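G protein alpha subunit (Entamoeba histolytica, PDB 4FID) probably relays receptor signals across the membrane as the guanine-nucleotide-binding, GTP-hydrolysing alpha subunit of a heterotrimeric G protein, and carries GDP in this structure. Local coordinates at residues Tyr197-Tyr202 / Thr207-Glu212; Pro255-Gly260 / Ala267-Gln272; Thr106-Ala111 / Leu245-Leu250. All coordinates share one frame; numbering follows the deposited sequence.

From the N terminus, the chain first meets contact 3 at 106-111, at the end of a helix of the all-helical domain. The long loop opened there closes only at 245-250, near the end of helix 238-247 of the Ras-like domain. Contact 1 opens and closes within it: 197-202, after strand 187-193, folds onto 207-212 at the start of helix 209-222. Contact 2 follows in series, where 255-260 turns back onto helix 263-275. The three touch one another. Y197 packs on I270 of contact 2 and bonds through its hydroxyl to V248 of contact 3, while Y257 rests on L250. Contacts 1 and 2 are internal to the Ras-like domain, and contact 3 spans the two domains.

Contact 1. Residues Tyr197-Tyr202 / Thr207-Glu212; sequences YDMKLY and TSRLTE
A single beta bridge pairs K200 with S208 (CA to CA 4.0 Å), and beside it the amide of R209 donates almost straight to M199 O (2.9 Å, N-H...O 172°). The arginine side chain then passes slantwise over M199, a selenomethionine, its CD 3.7 Å from M199 CB. A bend at the last torsion of M199 (chi3 55°) turns the methyl back, bringing CE to 3.4 Å from R209 NE. L201 lies nearly at right angles to R209 and sets CD2 over a face of the guanidinium. Its other methyl, CD1, meets the carboxylate of E212 at OE2, 3.3 Å away. S208 is the N-cap of helix 209-222: OG accepts the T211 amide in line (3.2 Å, 178°), and T211 OG1 returns a weak bond to S208 O. L210, which points toward 197-202, also packs against I270 and F274 of helix 263-275. The loop between the strand and this helix corresponds by position to switch III of G-alpha proteins, and R209 forms a long, weak ion pair with E15 of the nucleotide site. Residues 197-202 are thus held to the helix start by the straight R209-M199 backbone bond and by largely aliphatic packing along a charged side chain, a mode of attachment consistent with a loop that can rearrange.

Contact 2. Residues Pro255-Gly260 / Ala267-Gln272; sequences PEYTGG and AQYIQQ
Y257 turns the edge of its ring into the face of Y269, an edge-to-face (T-shaped) pair with centroids 5.0 Å apart and planes inclined at 64°. The closest part is here: Y257 CD1 stands over the face of Y269, off towards the rim, 3.5 Å from Y269 CD2. Y257 CB lies over the same ring, 4.2 Å from its centroid, and adds a CH-pi contact. Y257 therefore covers Y269 with both its methylene and one ring edge, while the two side chains run past each other in opposite directions. In both tyrosines CG is placed opposite the backbone N (chi1 165° in Y257, -172° in Y269), which extends the rings towards each other from loop and helix.

Y257 is also fixed from its own loop. The amide N of G259 sits 3.4 Å above the middle of one face, and the hydroxyl OH gives a weak bond to G260 O, 3.3 Å away in the ring plane. G260 has a positive phi, which suits a glycine at this turn. L250 also packs on Y257, and F254 makes a second edge-to-face pair with Y269.

The phenol end of Y269 is the loose side. Its OH comes only to 3.6 Å from E256 O, and the E256 side chain, poorly ordered and exposed, leads away from the helix. Along the helix, A267 and I270 turn inward to F241 of helix 238-247 instead. Such a connection, folded back on the helix it leads into by an aromatic pair, lies here between helices 238-247 and 263-275, the pair called alpha-G and alpha-4 in the Ras-like domain of G-alpha proteins.

Contact 3. Residues Thr106-Ala111 / Leu245-Leu250; sequences TYEESA and LTKVPL
K247 NZ faces two oxygens of E108: the carboxylate atom OE2 at 3.7 Å, a long salt bridge, and the backbone O at 3.9 Å. Lysine and glutamate approach obliquely from different domains. Extended beyond CG, the lysine chain carries its ammonium to E108 and lays CD 3.7 Å from E108 O on the way. E108 meets it by folding: a bend at chi2 (-50°) curls the carboxylate back, so that OE2 turns to the ammonium while OE1 lies at the edge of the Y107 ring, in its plane. The ammonium thus comes up to the C-terminal end of helix 101-108, whose carbonyl-rich end would be expected to favour a positive charge, though at these distances and in this exposed setting any gain is probably modest.

Alongside, the contact is apolar and small. A111 CB touches V248 CG2 at 3.9 Å, a single methyl-to-methyl meeting. V248 sets CG1 opposite its backbone N (chi1 -170°), which leaves CG2 as the branch directed at the alanine; the carbonyl O of V248 is bonded by the hydroxyl of Y197. Backbone bonds from E109 N to T106 O (3.1 Å) and S110 N to Y107 O (3.0 Å) lead the chain round to A111.

Behind the contact, T106 and Y107 pack on helix 42-62, and Y107 pairs edge-to-face with W98. The bridge therefore joins the body of the all-helical domain to the end of helix 238-247; the K247 side chain lies about 12 Å from the bound GDP, side chain to ligand. It lies at the surface between the Ras-like and all-helical domains, the two-domain architecture of G-alpha proteins in which the nucleotide is held in the cleft between them.

Contact 1. Residues Tyr197-Tyr202 / Thr207-Glu212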
ATOM      1  N   TYR A 197       4.929  -9.444  -7.145  1.00 34.32           N
ATOM      2  CA  TYR A 197       5.214 -10.802  -7.629  1.00 38.76           C
ATOM      3  C   TYR A 197       6.584 -10.963  -8.310  1.00 41.23           C
ATOM      4  O   TYR A 197       7.103 -12.063  -8.390  1.00 44.79           O
ATOM      5  CB  TYR A 197       4.113 -11.308  -8.566  1.00 36.44           C
ATOM      6  CG  TYR A 197       4.013 -10.525  -9.846  1.00 37.07           C
ATOM      7  CD1 TYR A 197       4.779 -10.865 -10.954  1.00 36.28           C
ATOM      8  CD2 TYR A 197       3.161  -9.429  -9.943  1.00 37.61           C
ATOM      9  CE1 TYR A 197       4.696 -10.139 -12.130  1.00 33.97           C
ATOM     10  CE2 TYR A 197       3.067  -8.700 -11.112  1.00 36.72           C
ATOM     11  CZ  TYR A 197       3.834  -9.066 -12.198  1.00 37.35           C
ATOM     12  OH  TYR A 197       3.729  -8.343 -13.350  1.00 37.92           O
ATOM     13  N   ASP A 198       7.180  -9.875  -8.788  1.00 41.55           N
ATOM     14  CA  ASP A 198       8.454  -9.975  -9.499  1.00 40.94           C
ATOM     15  C   ASP A 198       9.647  -9.384  -8.762  1.00 38.41           C
ATOM     16  O   ASP A 198      10.690  -9.192  -9.371  1.00 38.70           O
ATOM     17  CB  ASP A 198       8.362  -9.266 -10.849  1.00 46.56           C
ATOM     18  CG  ASP A 198       8.314  -7.764 -10.703  1.00 50.72           C
ATOM     19  OD1 ASP A 198       8.815  -7.060 -11.603  1.00 53.40           O
ATOM     20  OD2 ASP A 198       7.780  -7.292  -9.675  1.00 50.38           O
HETATM   21  N   MSE A 199       9.512  -9.092  -7.472  1.00 35.59           N
HETATM   22  CA  MSE A 199      10.584  -8.417  -6.755  1.00 42.05           C
HETATM   23  C   MSE A 199      11.438  -9.329  -5.867  1.00 55.90           C
HETATM   24  O   MSE A 199      10.913 -10.125  -5.093  1.00 59.97           O
HETATM   25  CB  MSE A 199      10.008  -7.264  -5.950  1.00 47.05           C
HETATM   26  CG  MSE A 199       9.208  -6.294  -6.811  1.00 50.73           C
HETATM   27 SE   MSE A 199       8.467  -4.763  -5.848  1.00 93.67          SE
HETATM   28  CE  MSE A 199      10.113  -4.089  -5.045  1.00391.59           C
ATOM     29  N   LYS A 200      12.760  -9.197  -5.985  1.00 65.07           N
ATOM     30  CA  LYS A 200      13.698 -10.051  -5.250  1.00 67.00           C
ATOM     31  C   LYS A 200      14.121  -9.418  -3.931  1.00 70.65           C
ATOM     32  O   LYS A 200      13.599  -8.370  -3.552  1.00 73.71           O
ATOM     33  CB  LYS A 200      14.911 -10.412  -6.109  1.00 64.61           C
ATOM     34  CG  LYS A 200      14.558 -11.243  -7.346  1.00 69.31           C
ATOM     35  CD  LYS A 200      13.916 -12.601  -6.995  1.00 76.78           C
ATOM     36  CE  LYS A 200      13.159 -13.195  -8.206  1.00 82.25           C
ATOM     37  NZ  LYS A 200      12.815 -14.658  -8.126  1.00 79.18           N
ATOM     38  N   LEU A 201      15.053 -10.057  -3.230  1.00 73.63           N
ATOM     39  CA  LEU A 201      15.383  -9.642  -1.868  1.00 80.33           C
ATOM     40  C   LEU A 201      16.810  -9.949  -1.422  1.00 90.82           C
ATOM     41  O   LEU A 201      17.709  -9.126  -1.597  1.00 94.30           O
ATOM     42  CB  LEU A 201      14.404 -10.267  -0.868  1.00 74.34           C
ATOM     43  CG  LEU A 201      13.267  -9.390  -0.353  1.00 65.37           C
ATOM     44  CD1 LEU A 201      12.626 -10.048   0.860  1.00 60.82           C
ATOM     45  CD2 LEU A 201      13.790  -8.003  -0.010  1.00 59.26           C
ATOM     46  N   TYR A 202      16.997 -11.131  -0.833  1.00 96.92           N
ATOM     47  CA  TYR A 202      18.266 -11.515  -0.193  1.00103.04           C
ATOM     48  C   TYR A 202      18.927 -10.343   0.529  1.00100.77           C
ATOM     49  O   TYR A 202      18.296  -9.683   1.355  1.00 98.11           O
ATOM     50  CB  TYR A 202      19.235 -12.150  -1.199  1.00107.66           C
ATOM     51  CG  TYR A 202      19.040 -11.660  -2.614  1.00110.04           C
ATOM     52  CD1 TYR A 202      19.547 -10.431  -3.021  1.00110.65           C
ATOM     53  CD2 TYR A 202      18.342 -12.423  -3.544  1.00108.03           C
ATOM     54  CE1 TYR A 202      19.360  -9.972  -4.310  1.00108.77           C
ATOM     55  CE2 TYR A 202      18.156 -11.976  -4.838  1.00106.96           C
ATOM     56  CZ  TYR A 202      18.667 -10.749  -5.215  1.00106.90           C
ATOM     57  OH  TYR A 202      18.481 -10.299  -6.500  1.00105.24           O
ATOM     58  N   THR A 207      14.192 -15.303  -0.714  1.00 69.15           N
ATOM     59  CA  THR A 207      14.772 -14.888  -1.983  1.00 66.35           C
ATOM     60  C   THR A 207      13.962 -13.757  -2.611  1.00 57.81           C
ATOM     61  O   THR A 207      14.521 -12.849  -3.222  1.00 65.18           O
ATOM     62  CB  THR A 207      14.895 -16.088  -2.994  1.00 69.84           C
ATOM     63  OG1 THR A 207      13.643 -16.786  -3.104  1.00 59.78           O
ATOM     64  CG2 THR A 207      15.989 -17.071  -2.551  1.00 72.96           C
ATOM     65  N   SER A 208      12.645 -13.818  -2.450  1.00 44.99           N
ATOM     66  CA  SER A 208      11.753 -12.872  -3.094  1.00 39.87           C
ATOM     67  C   SER A 208      10.778 -12.271  -2.091  1.00 36.88           C
ATOM     68  O   SER A 208      10.610 -12.803  -0.991  1.00 41.92           O
ATOM     69  CB  SER A 208      10.995 -13.548  -4.242  1.00 40.89           C
ATOM     70  OG  SER A 208       9.852 -14.232  -3.777  1.00 37.60           O
ATOM     71  N   ARG A 209      10.166 -11.148  -2.465  1.00 30.02           N
ATOM     72  CA  ARG A 209       9.124 -10.530  -1.661  1.00 32.70           C
ATOM     73  C   ARG A 209       7.920 -11.447  -1.505  1.00 28.22           C
ATOM     74  O   ARG A 209       7.290 -11.495  -0.448  1.00 32.31           O
ATOM     75  CB  ARG A 209       8.691  -9.192  -2.275  1.00 41.35           C
ATOM     76  CG  ARG A 209       9.743  -8.122  -2.177  1.00 47.37           C
ATOM     77  CD  ARG A 209       9.178  -6.740  -2.401  1.00 58.23           C
ATOM     78  NE  ARG A 209      10.155  -5.723  -2.009  1.00 72.61           N
ATOM     79  CZ  ARG A 209      10.295  -5.278  -0.762  1.00 87.03           C
ATOM     80  NH1 ARG A 209       9.510  -5.750   0.203  1.00 93.41           N
ATOM     81  NH2 ARG A 209      11.212  -4.362  -0.476  1.00 88.54           N
ATOM     82  N   LEU A 210       7.616 -12.188  -2.561  1.00 32.07           N
ATOM     83  CA  LEU A 210       6.417 -13.015  -2.608  1.00 32.11           C
ATOM     84  C   LEU A 210       6.482 -14.149  -1.581  1.00 35.32           C
ATOM     85  O   LEU A 210       5.547 -14.346  -0.800  1.00 39.83           O
ATOM     86  CB  LEU A 210       6.203 -13.541  -4.028  1.00 23.51           C
ATOM     87  CG  LEU A 210       5.008 -14.450  -4.303  1.00 27.52           C
ATOM     88  CD1 LEU A 210       3.671 -13.792  -3.946  1.00 24.40           C
ATOM     89  CD2 LEU A 210       5.022 -14.911  -5.743  1.00 29.62           C
ATOM     90  N   THR A 211       7.595 -14.872  -1.574  1.00 26.31           N
ATOM     91  CA  THR A 211       7.807 -15.955  -0.619  1.00 31.59           C
ATOM     92  C   THR A 211       7.930 -15.463   0.831  1.00 33.73           C
ATOM     93  O   THR A 211       7.504 -16.136   1.776  1.00 36.01           O
ATOM     94  CB  THR A 211       9.048 -16.816  -0.998  1.00 28.41           C
ATOM     95  OG1 THR A 211      10.217 -15.985  -1.086  1.00 30.43           O
ATOM     96  CG2 THR A 211       8.821 -17.513  -2.325  1.00 24.67           C
ATOM     97  N   GLU A 212       8.520 -14.291   1.011  1.00 33.52           N
ATOM     98  CA  GLU A 212       8.508 -13.668   2.323  1.00 37.74           C
ATOM     99  C   GLU A 212       7.068 -13.332   2.804  1.00 27.19           C
ATOM    100  O   GLU A 212       6.739 -13.595   3.953  1.00 24.85           O
ATOM    101  CB  GLU A 212       9.400 -12.435   2.344  1.00 47.07           C
ATOM    102  CG  GLU A 212       9.581 -11.852   3.730  1.00 66.48           C
ATOM    103  CD  GLU A 212       9.859 -10.359   3.706  1.00 84.61           C
ATOM    104  OE1 GLU A 212      10.083  -9.786   4.797  1.00 92.80           O
ATOM    105  OE2 GLU A 212       9.850  -9.760   2.603  1.00 89.06           O
TER

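Contact 2. Residues Pro255-Gly260 / Ala267-Gln272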
ATOM      1  N   PRO A 255       6.553 -19.697 -15.086  1.00 38.41           N
ATOM      2  CA  PRO A 255       6.349 -20.241 -16.441  1.00 37.43           C
ATOM      3  C   PRO A 255       5.209 -21.258 -16.502  1.00 46.38           C
ATOM      4  O   PRO A 255       4.630 -21.461 -17.564  1.00 44.54           O
ATOM      5  CB  PRO A 255       7.698 -20.891 -16.770  1.00 37.62           C
ATOM      6  CG  PRO A 255       8.700 -20.168 -15.875  1.00 36.91           C
ATOM      7  CD  PRO A 255       7.928 -19.905 -14.594  1.00 35.62           C
ATOM      8  N   GLU A 256       4.870 -21.853 -15.360  1.00 62.50           N
ATOM      9  CA  GLU A 256       3.763 -22.813 -15.241  1.00 71.65           C
ATOM     10  C   GLU A 256       2.410 -22.116 -15.141  1.00 72.05           C
ATOM     11  O   GLU A 256       1.501 -22.608 -14.459  1.00 76.77           O
ATOM     12  CB  GLU A 256       3.953 -23.674 -13.983  1.00 74.73           C
ATOM     13  CG  GLU A 256       3.592 -25.146 -14.135  1.00 76.51           C
ATOM     14  CD  GLU A 256       4.519 -25.903 -15.103  1.00 76.49           C
ATOM     15  OE1 GLU A 256       5.333 -25.255 -15.809  1.00 68.90           O
ATOM     16  OE2 GLU A 256       4.422 -27.153 -15.156  1.00 77.95           O
ATOM     17  N   TYR A 257       2.287 -20.963 -15.794  1.00 66.01           N
ATOM     18  CA  TYR A 257       1.072 -20.165 -15.717  1.00 52.47           C
ATOM     19  C   TYR A 257       0.588 -19.801 -17.121  1.00 49.64           C
ATOM     20  O   TYR A 257       1.362 -19.351 -17.967  1.00 47.60           O
ATOM     21  CB  TYR A 257       1.293 -18.916 -14.854  1.00 44.01           C
ATOM     22  CG  TYR A 257       0.217 -17.853 -15.006  1.00 43.68           C
ATOM     23  CD1 TYR A 257      -1.022 -17.994 -14.397  1.00 46.26           C
ATOM     24  CD2 TYR A 257       0.443 -16.706 -15.767  1.00 42.62           C
ATOM     25  CE1 TYR A 257      -2.012 -17.025 -14.544  1.00 50.40           C
ATOM     26  CE2 TYR A 257      -0.537 -15.731 -15.916  1.00 45.64           C
ATOM     27  CZ  TYR A 257      -1.764 -15.894 -15.301  1.00 52.70           C
ATOM     28  OH  TYR A 257      -2.744 -14.929 -15.439  1.00 56.31           O
ATOM     29  N   THR A 258      -0.705 -19.992 -17.358  1.00 42.32           N
ATOM     30  CA  THR A 258      -1.236 -19.890 -18.706  1.00 48.10           C
ATOM     31  C   THR A 258      -2.388 -18.889 -18.863  1.00 54.47           C
ATOM     32  O   THR A 258      -3.160 -18.990 -19.811  1.00 53.35           O
ATOM     33  CB  THR A 258      -1.724 -21.267 -19.192  1.00 45.59           C
ATOM     34  OG1 THR A 258      -2.832 -21.674 -18.397  1.00 42.88           O
ATOM     35  CG2 THR A 258      -0.631 -22.307 -19.052  1.00 47.40           C
ATOM     36  N   GLY A 259      -2.495 -17.926 -17.948  1.00 53.23           N
ATOM     37  CA  GLY A 259      -3.625 -17.013 -17.925  1.00 49.29           C
ATOM     38  C   GLY A 259      -3.363 -15.657 -18.554  1.00 54.00           C
ATOM     39  O   GLY A 259      -4.288 -14.865 -18.732  1.00 56.72           O
ATOM     40  N   GLY A 260      -2.103 -15.376 -18.875  1.00 51.02           N
ATOM     41  CA  GLY A 260      -1.760 -14.173 -19.608  1.00 48.72           C
ATOM     42  C   GLY A 260      -2.163 -12.852 -18.974  1.00 54.72           C
ATOM     43  O   GLY A 260      -2.029 -12.640 -17.763  1.00 57.31           O
ATOM     44  N   ALA A 267      -4.562 -12.797 -10.385  1.00 38.96           N
ATOM     45  CA  ALA A 267      -4.647 -12.474  -8.976  1.00 33.61           C
ATOM     46  C   ALA A 267      -5.040 -13.721  -8.213  1.00 34.19           C
ATOM     47  O   ALA A 267      -4.581 -13.934  -7.087  1.00 33.88           O
ATOM     48  CB  ALA A 267      -5.631 -11.350  -8.738  1.00 30.54           C
ATOM     49  N   GLN A 268      -5.874 -14.549  -8.836  1.00 35.61           N
ATOM     50  CA  GLN A 268      -6.296 -15.832  -8.253  1.00 37.48           C
ATOM     51  C   GLN A 268      -5.125 -16.808  -8.102  1.00 38.58           C
ATOM     52  O   GLN A 268      -4.993 -17.521  -7.099  1.00 35.85           O
ATOM     53  CB  GLN A 268      -7.381 -16.463  -9.116  1.00 32.27           C
ATOM     54  CG  GLN A 268      -7.695 -17.905  -8.794  1.00 40.45           C
ATOM     55  CD  GLN A 268      -8.892 -18.426  -9.604  1.00 57.38           C
ATOM     56  OE1 GLN A 268      -8.818 -18.607 -10.833  1.00 55.62           O
ATOM     57  NE2 GLN A 268      -9.999 -18.668  -8.911  1.00 61.36           N
ATOM     58  N   TYR A 269      -4.270 -16.821  -9.112  1.00 35.64           N
ATOM     59  CA  TYR A 269      -3.094 -17.658  -9.103  1.00 35.50           C
ATOM     60  C   TYR A 269      -2.192 -17.296  -7.912  1.00 30.14           C
ATOM     61  O   TYR A 269      -1.748 -18.149  -7.163  1.00 30.13           O
ATOM     62  CB  TYR A 269      -2.374 -17.476 -10.428  1.00 34.71           C
ATOM     63  CG  TYR A 269      -1.218 -18.419 -10.653  1.00 40.53           C
ATOM     64  CD1 TYR A 269       0.064 -18.082 -10.211  1.00 38.60           C
ATOM     65  CD2 TYR A 269      -1.397 -19.636 -11.324  1.00 33.38           C
ATOM     66  CE1 TYR A 269       1.124 -18.917 -10.422  1.00 37.85           C
ATOM     67  CE2 TYR A 269      -0.337 -20.479 -11.547  1.00 30.87           C
ATOM     68  CZ  TYR A 269       0.924 -20.115 -11.092  1.00 40.44           C
ATOM     69  OH  TYR A 269       2.009 -20.932 -11.289  1.00 45.33           O
ATOM     70  N   ILE A 270      -1.943 -16.016  -7.730  1.00 29.85           N
ATOM     71  CA  ILE A 270      -1.206 -15.565  -6.569  1.00 29.62           C
ATOM     72  C   ILE A 270      -1.973 -15.878  -5.278  1.00 33.53           C
ATOM     73  O   ILE A 270      -1.404 -16.384  -4.305  1.00 33.86           O
ATOM     74  CB  ILE A 270      -0.841 -14.078  -6.696  1.00 23.19           C
ATOM     75  CG1 ILE A 270       0.064 -13.880  -7.915  1.00 17.46           C
ATOM     76  CG2 ILE A 270      -0.154 -13.585  -5.437  1.00 20.98           C
ATOM     77  CD1 ILE A 270       0.295 -12.460  -8.270  1.00 21.08           C
ATOM     78  N   GLN A 271      -3.272 -15.611  -5.269  1.00 29.94           N
ATOM     79  CA  GLN A 271      -4.051 -15.894  -4.079  1.00 27.22           C
ATOM     80  C   GLN A 271      -3.937 -17.375  -3.677  1.00 32.28           C
ATOM     81  O   GLN A 271      -3.776 -17.710  -2.505  1.00 30.07           O
ATOM     82  CB  GLN A 271      -5.504 -15.497  -4.299  1.00 26.61           C
ATOM     83  CG  GLN A 271      -6.439 -15.877  -3.171  1.00 33.20           C
ATOM     84  CD  GLN A 271      -7.287 -17.077  -3.525  1.00 50.47           C
ATOM     85  OE1 GLN A 271      -8.334 -16.939  -4.167  1.00 59.68           O
ATOM     86  NE2 GLN A 271      -6.839 -18.269  -3.125  1.00 51.96           N
ATOM     87  N   GLN A 272      -4.025 -18.265  -4.657  1.00 34.53           N
ATOM     88  CA  GLN A 272      -3.968 -19.685  -4.366  1.00 30.48           C
ATOM     89  C   GLN A 272      -2.601 -20.116  -3.857  1.00 31.28           C
ATOM     90  O   GLN A 272      -2.509 -21.114  -3.153  1.00 31.09           O
ATOM     91  CB  GLN A 272      -4.403 -20.509  -5.575  1.00 27.90           C
ATOM     92  CG  GLN A 272      -5.874 -20.375  -5.867  1.00 34.60           C
ATOM     93  CD  GLN A 272      -6.250 -20.846  -7.256  1.00 41.99           C
ATOM     94  OE1 GLN A 272      -5.380 -21.140  -8.072  1.00 48.28           O
ATOM     95  NE2 GLN A 272      -7.541 -20.946  -7.521  1.00 37.51           N
TER

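Contact 3. Residues Thr106-Ala111 / Leu245-Leu250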
ATOM      1  N   THR A 106      11.417   6.688 -19.292  1.00 41.92           N
ATOM      2  CA  THR A 106      12.073   6.112 -18.135  1.00 40.45           C
ATOM      3  C   THR A 106      11.031   5.684 -17.107  1.00 45.18           C
ATOM      4  O   THR A 106      11.186   4.655 -16.432  1.00 44.55           O
ATOM      5  CB  THR A 106      13.029   7.132 -17.498  1.00 38.68           C
ATOM      6  OG1 THR A 106      14.063   7.469 -18.435  1.00 42.66           O
ATOM      7  CG2 THR A 106      13.645   6.582 -16.216  1.00 34.40           C
ATOM      8  N   TYR A 107       9.962   6.470 -16.999  1.00 43.34           N
ATOM      9  CA  TYR A 107       8.883   6.153 -16.072  1.00 41.06           C
ATOM     10  C   TYR A 107       8.210   4.840 -16.461  1.00 45.73           C
ATOM     11  O   TYR A 107       7.869   4.042 -15.598  1.00 43.38           O
ATOM     12  CB  TYR A 107       7.862   7.292 -16.003  1.00 38.22           C
ATOM     13  CG  TYR A 107       6.633   6.970 -15.179  1.00 40.74           C
ATOM     14  CD1 TYR A 107       6.631   7.135 -13.798  1.00 41.84           C
ATOM     15  CD2 TYR A 107       5.464   6.512 -15.786  1.00 43.50           C
ATOM     16  CE1 TYR A 107       5.508   6.842 -13.045  1.00 42.91           C
ATOM     17  CE2 TYR A 107       4.338   6.225 -15.048  1.00 40.55           C
ATOM     18  CZ  TYR A 107       4.361   6.390 -13.678  1.00 46.04           C
ATOM     19  OH  TYR A 107       3.238   6.101 -12.938  1.00 50.79           O
ATOM     20  N   GLU A 108       8.038   4.621 -17.764  1.00 50.95           N
ATOM     21  CA  GLU A 108       7.445   3.383 -18.273  1.00 52.71           C
ATOM     22  C   GLU A 108       8.317   2.145 -18.026  1.00 52.48           C
ATOM     23  O   GLU A 108       7.826   1.021 -18.066  1.00 51.00           O
ATOM     24  CB  GLU A 108       7.114   3.511 -19.762  1.00 56.56           C
ATOM     25  CG  GLU A 108       6.153   4.645 -20.079  1.00 67.63           C
ATOM     26  CD  GLU A 108       4.907   4.628 -19.200  1.00 82.68           C
ATOM     27  OE1 GLU A 108       4.255   5.690 -19.042  1.00 84.37           O
ATOM     28  OE2 GLU A 108       4.577   3.550 -18.660  1.00 90.39           O
ATOM     29  N   GLU A 109       9.606   2.343 -17.768  1.00 54.91           N
ATOM     30  CA  GLU A 109      10.467   1.211 -17.415  1.00 55.13           C
ATOM     31  C   GLU A 109      10.589   1.080 -15.891  1.00 45.08           C
ATOM     32  O   GLU A 109      11.516   0.468 -15.380  1.00 44.60           O
ATOM     33  CB  GLU A 109      11.837   1.315 -18.097  1.00 59.06           C
ATOM     34  CG  GLU A 109      11.767   1.301 -19.626  1.00 68.03           C
ATOM     35  CD  GLU A 109      13.131   1.127 -20.295  1.00 78.11           C
ATOM     36  OE1 GLU A 109      13.177   1.013 -21.541  1.00 85.72           O
ATOM     37  OE2 GLU A 109      14.158   1.099 -19.584  1.00 77.37           O
ATOM     38  N   SER A 110       9.626   1.661 -15.189  1.00 35.79           N
ATOM     39  CA  SER A 110       9.546   1.632 -13.739  1.00 40.06           C
ATOM     40  C   SER A 110       9.849   0.258 -13.129  1.00 52.51           C
ATOM     41  O   SER A 110      10.269   0.158 -11.967  1.00 51.44           O
ATOM     42  CB  SER A 110       8.144   2.050 -13.334  1.00 45.23           C
ATOM     43  OG  SER A 110       8.127   2.530 -12.015  1.00 54.13           O
ATOM     44  N   ALA A 111       9.586  -0.802 -13.895  1.00 58.39           N
ATOM     45  CA  ALA A 111      10.022  -2.145 -13.519  1.00 62.70           C
ATOM     46  C   ALA A 111      11.147  -2.603 -14.448  1.00 81.90           C
ATOM     47  O   ALA A 111      10.894  -3.096 -15.553  1.00 93.05           O
ATOM     48  CB  ALA A 111       8.879  -3.120 -13.560  1.00 55.48           C
ATOM     49  N   LEU A 245       1.202  -6.085 -15.173  1.00 35.42           N
ATOM     50  CA  LEU A 245       1.088  -7.327 -15.912  1.00 37.94           C
ATOM     51  C   LEU A 245       1.371  -7.157 -17.408  1.00 47.36           C
ATOM     52  O   LEU A 245       1.747  -8.124 -18.095  1.00 49.68           O
ATOM     53  CB  LEU A 245      -0.305  -7.928 -15.687  1.00 36.30           C
ATOM     54  CG  LEU A 245      -0.391  -9.309 -15.037  1.00 36.38           C
ATOM     55  CD1 LEU A 245       0.763  -9.550 -14.065  1.00 40.58           C
ATOM     56  CD2 LEU A 245      -1.737  -9.477 -14.344  1.00 33.13           C
ATOM     57  N   THR A 246       1.204  -5.934 -17.911  1.00 46.07           N
ATOM     58  CA  THR A 246       1.412  -5.665 -19.334  1.00 47.60           C
ATOM     59  C   THR A 246       2.878  -5.395 -19.684  1.00 47.01           C
ATOM     60  O   THR A 246       3.266  -5.506 -20.838  1.00 50.72           O
ATOM     61  CB  THR A 246       0.548  -4.487 -19.816  1.00 53.48           C
ATOM     62  OG1 THR A 246       1.056  -3.258 -19.269  1.00 60.53           O
ATOM     63  CG2 THR A 246      -0.898  -4.675 -19.375  1.00 49.83           C
ATOM     64  N   LYS A 247       3.686  -5.033 -18.692  1.00 46.39           N
ATOM     65  CA  LYS A 247       5.126  -4.847 -18.892  1.00 54.12           C
ATOM     66  C   LYS A 247       5.947  -6.055 -18.383  1.00 56.58           C
ATOM     67  O   LYS A 247       6.973  -6.409 -18.958  1.00 58.35           O
ATOM     68  CB  LYS A 247       5.618  -3.566 -18.201  1.00 59.99           C
ATOM     69  CG  LYS A 247       4.708  -2.341 -18.325  1.00 69.38           C
ATOM     70  CD  LYS A 247       5.068  -1.280 -17.259  1.00 74.17           C
ATOM     71  CE  LYS A 247       4.120  -0.077 -17.242  1.00 73.15           C
ATOM     72  NZ  LYS A 247       4.432   0.874 -16.124  1.00 72.08           N
ATOM     73  N   VAL A 248       5.502  -6.673 -17.293  1.00 51.79           N
ATOM     74  CA  VAL A 248       6.153  -7.873 -16.778  1.00 46.86           C
ATOM     75  C   VAL A 248       5.165  -9.035 -16.692  1.00 44.14           C
ATOM     76  O   VAL A 248       4.609  -9.292 -15.636  1.00 45.31           O
ATOM     77  CB  VAL A 248       6.741  -7.646 -15.367  1.00 41.67           C
ATOM     78  CG1 VAL A 248       7.618  -8.828 -14.962  1.00 34.22           C
ATOM     79  CG2 VAL A 248       7.512  -6.339 -15.302  1.00 38.96           C
ATOM     80  N   PRO A 249       4.941  -9.743 -17.804  1.00 41.99           N
ATOM     81  CA  PRO A 249       3.945 -10.824 -17.778  1.00 36.76           C
ATOM     82  C   PRO A 249       4.214 -11.869 -16.686  1.00 32.45           C
ATOM     83  O   PRO A 249       5.378 -12.176 -16.397  1.00 31.60           O
ATOM     84  CB  PRO A 249       4.043 -11.441 -19.185  1.00 36.75           C
ATOM     85  CG  PRO A 249       5.280 -10.864 -19.798  1.00 38.54           C
ATOM     86  CD  PRO A 249       5.528  -9.551 -19.139  1.00 38.87           C
ATOM     87  N   LEU A 250       3.138 -12.393 -16.098  1.00 26.71           N
ATOM     88  CA  LEU A 250       3.211 -13.309 -14.968  1.00 33.41           C
ATOM     89  C   LEU A 250       3.989 -14.578 -15.295  1.00 41.07           C
ATOM     90  O   LEU A 250       4.614 -15.163 -14.406  1.00 42.60           O
ATOM     91  CB  LEU A 250       1.799 -13.675 -14.440  1.00 28.02           C
ATOM     92  CG  LEU A 250       1.646 -14.475 -13.122  1.00 25.11           C
ATOM     93  CD1 LEU A 250       2.545 -13.957 -11.980  1.00 14.83           C
ATOM     94  CD2 LEU A 250       0.216 -14.499 -12.648  1.00 20.20           C
TER